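PDB 3JTF: magnesium and cobalt efflux protein from Bordetella parapertussis, which probably plays a part in magnesium and cobalt ion transport, the fragment here being its AMP-binding pair of CBS domains. Local coordinates for residues B[38-43]-B[99-104]; B[104-107]-B[111-114]. One frame throughout, in Å; residues are numbered along the deposited sequence.

In the fold
Both contacts use strand 101-105 and both touch AMP, but they sit differently in the fold. Interaction 1 lies almost at the centre of the chain and spans the two CBS domains: strand 40-44 of the first faces strand 101-105 of the second, with side chains and bound anions rather than backbone bonds between them. Interaction 2 stays within the second CBS domain, the two centres being about 13 Å apart; there, main-chain hydrogen bonds join strands 101-105 and 111-116 as a hairpin that runs from the buried interior out to a more exposed turn. Val-104 belongs to both, and Leu-114 of interaction 2 packs against Pro-42 and Ile-103 of interaction 1.

Interaction 1 of 2, residues B[38-43]-B[99-104]; sequences HSRFPV and NHLAIV. With AMP (adenosine monophosphate), chain F; SO4 (sulfate ion), chain H.
Arg-40 reaches across to Leu-101 and His-100, its aliphatic part running past the leucine in the opposite direction. CB of Arg-40 lies 4.0 Å from CD1 of Leu-101, a methyl that also sits over one face of the guanidinium and 3.8 Å from N7 of AMP, so it packs on both arginine and base. The bend at chi3 (-69°) lays the guanidinium under it with its edge toward the AMP phosphate and a sulfate ion, probably from the crystallisation liquor. NH1 of Arg-40 donates to O1P of AMP at 3.0 Å and to O3 of the sulfate, while NH2 of Arg-40 donates to sulfate O4 at 2.7 Å. A water links NH2 to the backbone N of His-100, whose CB also meets the guanidinium edge. This is the cleft between the paired CBS domains, where strands 40-44 and 101-105 face each other around AMP with no direct hydrogen bond. His-38 lies flat over the adenine, AMP C4 being above its ring centre, and ND1 of His-38 donates to O3P of AMP. N6 of AMP donates to O of Arg-40 at 3.0 Å. Deeper in, Pro-42 CG meets Ile-103 CD1 at 3.6 Å.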
loop_
_atom_site.group_PDB
_atom_site.type_symbol
_atom_site.label_atom_id
_atom_site.label_comp_id
_atom_site.label_asym_id
_atom_site.label_seq_id
_atom_site.Cartn_x
_atom_site.Cartn_y
_atom_site.Cartn_z
ATOM N N HIS B 38 -2.867 -4.978 -5.934
ATOM C CA HIS B 38 -3.311 -3.751 -5.243
ATOM C C HIS B 38 -3.728 -4.081 -3.822
ATOM O O HIS B 38 -4.106 -5.193 -3.544
ATOM C CB HIS B 38 -4.463 -3.068 -5.967
ATOM C CG HIS B 38 -4.115 -2.625 -7.344
ATOM N ND1 HIS B 38 -3.060 -1.781 -7.609
ATOM C CD2 HIS B 38 -4.644 -2.957 -8.544
ATOM C CE1 HIS B 38 -2.971 -1.595 -8.919
ATOM N NE2 HIS B 38 -3.925 -2.298 -9.507
ATOM N N SER B 39 -3.626 -3.112 -2.935
ATOM C CA SER B 39 -3.991 -3.285 -1.531
ATOM C C SER B 39 -5.436 -2.851 -1.240
ATOM O O SER B 39 -5.991 -3.243 -0.228
ATOM C CB SER B 39 -3.055 -2.473 -0.631
ATOM O OG SER B 39 -2.981 -1.102 -1.083
ATOM N N ARG B 40 -6.005 -2.011 -2.093
ATOM C CA ARG B 40 -7.307 -1.398 -1.853
ATOM C C ARG B 40 -8.225 -1.525 -3.080
ATOM O O ARG B 40 -7.777 -1.359 -4.203
ATOM C CB ARG B 40 -7.131 0.074 -1.534
ATOM C CG ARG B 40 -6.249 0.383 -0.310
ATOM C CD ARG B 40 -5.691 1.790 -0.423
ATOM N NE ARG B 40 -4.720 1.819 -1.511
ATOM C CZ ARG B 40 -3.872 2.800 -1.749
ATOM N NH1 ARG B 40 -3.042 2.693 -2.765
ATOM N NH2 ARG B 40 -3.839 3.878 -0.967
ATOM N N PHE B 41 -9.501 -1.797 -2.845
ATOM C CA PHE B 41 -10.464 -2.075 -3.914
ATOM C C PHE B 41 -11.739 -1.331 -3.654
ATOM O O PHE B 41 -12.337 -1.490 -2.586
ATOM C CB PHE B 41 -10.738 -3.572 -3.998
ATOM C CG PHE B 41 -9.505 -4.378 -4.204
ATOM C CD1 PHE B 41 -8.715 -4.745 -3.116
ATOM C CD2 PHE B 41 -9.099 -4.717 -5.480
ATOM C CE1 PHE B 41 -7.553 -5.434 -3.291
ATOM C CE2 PHE B 41 -7.952 -5.434 -5.684
ATOM C CZ PHE B 41 -7.149 -5.794 -4.584
ATOM N N PRO B 42 -12.164 -0.498 -4.609
ATOM C CA PRO B 42 -13.567 -0.105 -4.560
ATOM C C PRO B 42 -14.490 -1.314 -4.643
ATOM O O PRO B 42 -14.206 -2.247 -5.368
ATOM C CB PRO B 42 -13.747 0.799 -5.786
ATOM C CG PRO B 42 -12.348 1.140 -6.241
ATOM C CD PRO B 42 -11.530 -0.071 -5.861
ATOM N N VAL B 43 -15.565 -1.261 -3.870
ATOM C CA VAL B 43 -16.537 -2.328 -3.759
ATOM C C VAL B 43 -17.867 -1.883 -4.295
ATOM O O VAL B 43 -18.306 -0.748 -4.032
ATOM C CB VAL B 43 -16.671 -2.774 -2.280
ATOM C CG1 VAL B 43 -17.749 -3.872 -2.144
ATOM C CG2 VAL B 43 -15.292 -3.284 -1.766
ATOM N N ASN B 99 -7.230 8.144 4.374
ATOM C CA ASN B 99 -7.569 7.575 3.086
ATOM C C ASN B 99 -6.606 8.080 1.970
ATOM O O ASN B 99 -6.639 9.261 1.610
ATOM C CB ASN B 99 -9.017 7.957 2.718
ATOM C CG ASN B 99 -10.062 7.495 3.756
ATOM O OD1 ASN B 99 -10.252 6.301 3.930
ATOM N ND2 ASN B 99 -10.771 8.455 4.421
ATOM N N HIS B 100 -5.817 7.190 1.374
ATOM C CA HIS B 100 -4.922 7.570 0.276
ATOM C C HIS B 100 -5.411 7.144 -1.123
ATOM O O HIS B 100 -4.675 7.228 -2.107
ATOM C CB HIS B 100 -3.485 7.118 0.543
ATOM C CG HIS B 100 -2.831 7.845 1.681
ATOM N ND1 HIS B 100 -1.568 7.535 2.125
ATOM C CD2 HIS B 100 -3.269 8.856 2.471
ATOM C CE1 HIS B 100 -1.239 8.348 3.116
ATOM N NE2 HIS B 100 -2.256 9.158 3.350
ATOM N N LEU B 101 -6.671 6.752 -1.192
ATOM C CA LEU B 101 -7.324 6.370 -2.445
ATOM C C LEU B 101 -8.661 7.072 -2.485
ATOM O O LEU B 101 -9.415 7.038 -1.495
ATOM C CB LEU B 101 -7.522 4.852 -2.511
ATOM C CG LEU B 101 -8.056 4.330 -3.865
ATOM C CD1 LEU B 101 -7.517 2.955 -4.294
ATOM C CD2 LEU B 101 -9.567 4.290 -3.829
ATOM N N ALA B 102 -8.961 7.721 -3.613
ATOM C CA ALA B 102 -10.234 8.380 -3.811
ATOM C C ALA B 102 -10.840 7.906 -5.134
ATOM O O ALA B 102 -10.122 7.570 -6.067
ATOM C CB ALA B 102 -10.060 9.942 -3.835
ATOM N N ILE B 103 -12.165 7.890 -5.174
ATOM C CA ILE B 103 -12.891 7.647 -6.375
ATOM C C ILE B 103 -13.151 8.993 -7.028
ATOM O O ILE B 103 -13.558 9.941 -6.373
ATOM C CB ILE B 103 -14.231 6.929 -6.080
ATOM C CG1 ILE B 103 -14.027 5.580 -5.383
ATOM C CG2 ILE B 103 -15.074 6.735 -7.394
ATOM C CD1 ILE B 103 -13.125 4.652 -6.158
ATOM N N VAL B 104 -12.939 9.062 -8.333
ATOM C CA VAL B 104 -13.056 10.299 -9.066
ATOM C C VAL B 104 -14.413 10.364 -9.772
ATOM O O VAL B 104 -14.835 9.386 -10.426
ATOM C CB VAL B 104 -11.953 10.400 -10.109
ATOM C CG1 VAL B 104 -12.084 11.700 -10.940
ATOM C CG2 VAL B 104 -10.576 10.271 -9.430
HETATM P P AMP F . -1.187 0.032 -5.055
HETATM O O1P AMP F . -2.319 0.105 -4.088
HETATM O O2P AMP F . 0.175 0.154 -4.457
HETATM O O3P AMP F . -1.306 -1.126 -5.988
HETATM O "O5'" AMP F . -1.296 1.267 -6.057
HETATM C "C5'" AMP F . -0.382 1.334 -7.161
HETATM C "C4'" AMP F . -1.091 2.037 -8.278
HETATM O "O4'" AMP F . -2.113 1.246 -8.920
HETATM C "C3'" AMP F . -1.842 3.244 -7.706
HETATM O "O3'" AMP F . -0.959 4.343 -7.452
HETATM C "C2'" AMP F . -2.800 3.474 -8.818
HETATM O "O2'" AMP F . -1.926 3.921 -9.923
HETATM C "C1'" AMP F . -3.302 2.041 -9.054
HETATM N N9 AMP F . -4.360 1.385 -8.205
HETATM C C8 AMP F . -4.466 1.221 -6.853
HETATM N N7 AMP F . -5.580 0.502 -6.526
HETATM C C5 AMP F . -6.184 0.168 -7.692
HETATM C C6 AMP F . -7.369 -0.603 -8.096
HETATM N N6 AMP F . -8.171 -1.142 -7.172
HETATM N N1 AMP F . -7.662 -0.688 -9.412
HETATM C C2 AMP F . -6.875 -0.165 -10.354
HETATM N N3 AMP F . -5.751 0.515 -10.068
HETATM C C4 AMP F . -5.382 0.727 -8.770
HETATM S S SO4 H . -0.870 5.642 -2.234
HETATM O O1 SO4 H . -0.279 4.983 -1.079
HETATM O O2 SO4 H . -0.243 6.880 -2.510
HETATM O O3 SO4 H . -0.774 4.718 -3.383
HETATM O O4 SO4 H . -2.279 5.827 -1.991
HETATM O O HOH W 1 -5.639 4.495 1.622
#

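Interaction 2 of 2, residues B[104-107]-B[111-114]; sequences VIDE and ISGL. With AMP (adenosine monophosphate), chain F.
Val-104 is held by the backbones of Ser-112 and Gly-113 at the buried end of this hairpin. N of Val-104 donates to O of Gly-113 at 2.8 Å, nearly straight at 171° although the donor stands well above the carbonyl plane. O of Val-104 accepts from N of Ser-112 at 2.7 Å and, weakly, from N of Gly-113 at 3.3 Å. Two residues of strand 111-116 thus face one of strand 101-105, a classic beta bulge, and the register shifts by one before Ile-105 pairs with Ile-111. The side chain of Val-104 packs closely here: CB rests against the Gly-113 carbonyl, and CG1, anti to the backbone N (chi1 178°), reaches CB of Ser-112. Toward the turn the contact thins. Ile-105 and Ile-111, both partly exposed and both also touching Phe-80, meet each other on the other face of the sheet through one methyl pair, CG2 of Ile-105 to CD1 of Ile-111 at 4.0 Å. OG of Ser-112 is hydrogen-bonded to OE2 of Glu-83. At the inner end the side chain of Leu-114 leaves the backbone away from segment 104-107, and its CD2 lies 3.7 Å from C6 of AMP. Backbone bonds thus set the bulge, and the Asp-106 carboxylate, whose OD1 accepts from N of His-108 and N of Gly-110, probably fixes the turn, while the base meets an apolar side chain.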
loop_
_atom_site.group_PDB
_atom_site.type_symbol
_atom_site.label_atom_id
_atom_site.label_comp_id
_atom_site.label_asym_id
_atom_site.label_seq_id
_atom_site.Cartn_x
_atom_site.Cartn_y
_atom_site.Cartn_z
ATOM N N VAL B 104 -12.939 9.062 -8.333
ATOM C CA VAL B 104 -13.056 10.299 -9.066
ATOM C C VAL B 104 -14.413 10.364 -9.772
ATOM O O VAL B 104 -14.835 9.386 -10.426
ATOM C CB VAL B 104 -11.953 10.400 -10.109
ATOM C CG1 VAL B 104 -12.084 11.700 -10.940
ATOM C CG2 VAL B 104 -10.576 10.271 -9.430
ATOM N N ILE B 105 -15.080 11.500 -9.658
ATOM C CA ILE B 105 -16.359 11.721 -10.343
ATOM C C ILE B 105 -16.318 12.922 -11.304
ATOM O O ILE B 105 -15.620 13.870 -11.065
ATOM C CB ILE B 105 -17.539 11.820 -9.329
ATOM C CG1 ILE B 105 -17.434 13.055 -8.469
ATOM C CG2 ILE B 105 -17.635 10.572 -8.455
ATOM C CD1 ILE B 105 -18.546 13.169 -7.403
ATOM N N ASP B 106 -17.023 12.835 -12.426
ATOM C CA ASP B 106 -17.096 13.948 -13.417
ATOM C C ASP B 106 -18.030 15.040 -12.936
ATOM O O ASP B 106 -18.680 14.888 -11.899
ATOM C CB ASP B 106 -17.539 13.470 -14.798
ATOM C CG ASP B 106 -18.966 12.883 -14.809
ATOM O OD1 ASP B 106 -19.909 13.400 -14.169
ATOM O OD2 ASP B 106 -19.151 11.877 -15.485
ATOM N N GLU B 107 -18.112 16.104 -13.734
ATOM C CA GLU B 107 -18.861 17.304 -13.417
ATOM C C GLU B 107 -20.333 17.040 -13.134
ATOM O O GLU B 107 -20.998 17.866 -12.482
ATOM C CB GLU B 107 -18.739 18.324 -14.579
ATOM N N ILE B 111 -19.132 8.284 -12.029
ATOM C CA ILE B 111 -17.852 7.673 -11.710
ATOM C C ILE B 111 -16.918 7.720 -12.924
ATOM O O ILE B 111 -17.220 7.153 -13.964
ATOM C CB ILE B 111 -17.978 6.165 -11.310
ATOM C CG1 ILE B 111 -18.954 5.896 -10.132
ATOM C CG2 ILE B 111 -16.620 5.635 -10.953
ATOM C CD1 ILE B 111 -18.812 6.798 -8.931
ATOM N N SER B 112 -15.781 8.378 -12.779
ATOM C CA SER B 112 -14.796 8.539 -13.855
ATOM C C SER B 112 -13.542 7.678 -13.705
ATOM O O SER B 112 -12.828 7.441 -14.687
ATOM C CB SER B 112 -14.278 9.984 -13.872
ATOM O OG SER B 112 -15.341 10.857 -14.069
ATOM N N GLY B 113 -13.195 7.334 -12.475
ATOM C CA GLY B 113 -11.917 6.665 -12.216
ATOM C C GLY B 113 -11.580 6.625 -10.745
ATOM O O GLY B 113 -12.449 6.810 -9.894
ATOM N N LEU B 114 -10.323 6.306 -10.462
ATOM C CA LEU B 114 -9.788 6.351 -9.116
ATOM C C LEU B 114 -8.387 6.967 -9.158
ATOM O O LEU B 114 -7.747 7.049 -10.198
ATOM C CB LEU B 114 -9.830 4.970 -8.430
ATOM C CG LEU B 114 -8.870 3.855 -8.842
ATOM C CD1 LEU B 114 -7.439 4.128 -8.405
ATOM C CD2 LEU B 114 -9.357 2.501 -8.281
HETATM P P AMP F . -1.187 0.032 -5.055
HETATM O O1P AMP F . -2.319 0.105 -4.088
HETATM O O2P AMP F . 0.175 0.154 -4.457
HETATM O O3P AMP F . -1.306 -1.126 -5.988
HETATM O "O5'" AMP F . -1.296 1.267 -6.057
HETATM C "C5'" AMP F . -0.382 1.334 -7.161
HETATM C "C4'" AMP F . -1.091 2.037 -8.278
HETATM O "O4'" AMP F . -2.113 1.246 -8.920
HETATM C "C3'" AMP F . -1.842 3.244 -7.706
HETATM O "O3'" AMP F . -0.959 4.343 -7.452
HETATM C "C2'" AMP F . -2.800 3.474 -8.818
HETATM O "O2'" AMP F . -1.926 3.921 -9.923
HETATM C "C1'" AMP F . -3.302 2.041 -9.054
HETATM N N9 AMP F . -4.360 1.385 -8.205
HETATM C C8 AMP F . -4.466 1.221 -6.853
HETATM N N7 AMP F . -5.580 0.502 -6.526
HETATM C C5 AMP F . -6.184 0.168 -7.692
HETATM C C6 AMP F . -7.369 -0.603 -8.096
HETATM N N6 AMP F . -8.171 -1.142 -7.172
HETATM N N1 AMP F . -7.662 -0.688 -9.412
HETATM C C2 AMP F . -6.875 -0.165 -10.354
HETATM N N3 AMP F . -5.751 0.515 -10.068
HETATM C C4 AMP F . -5.382 0.727 -8.770
#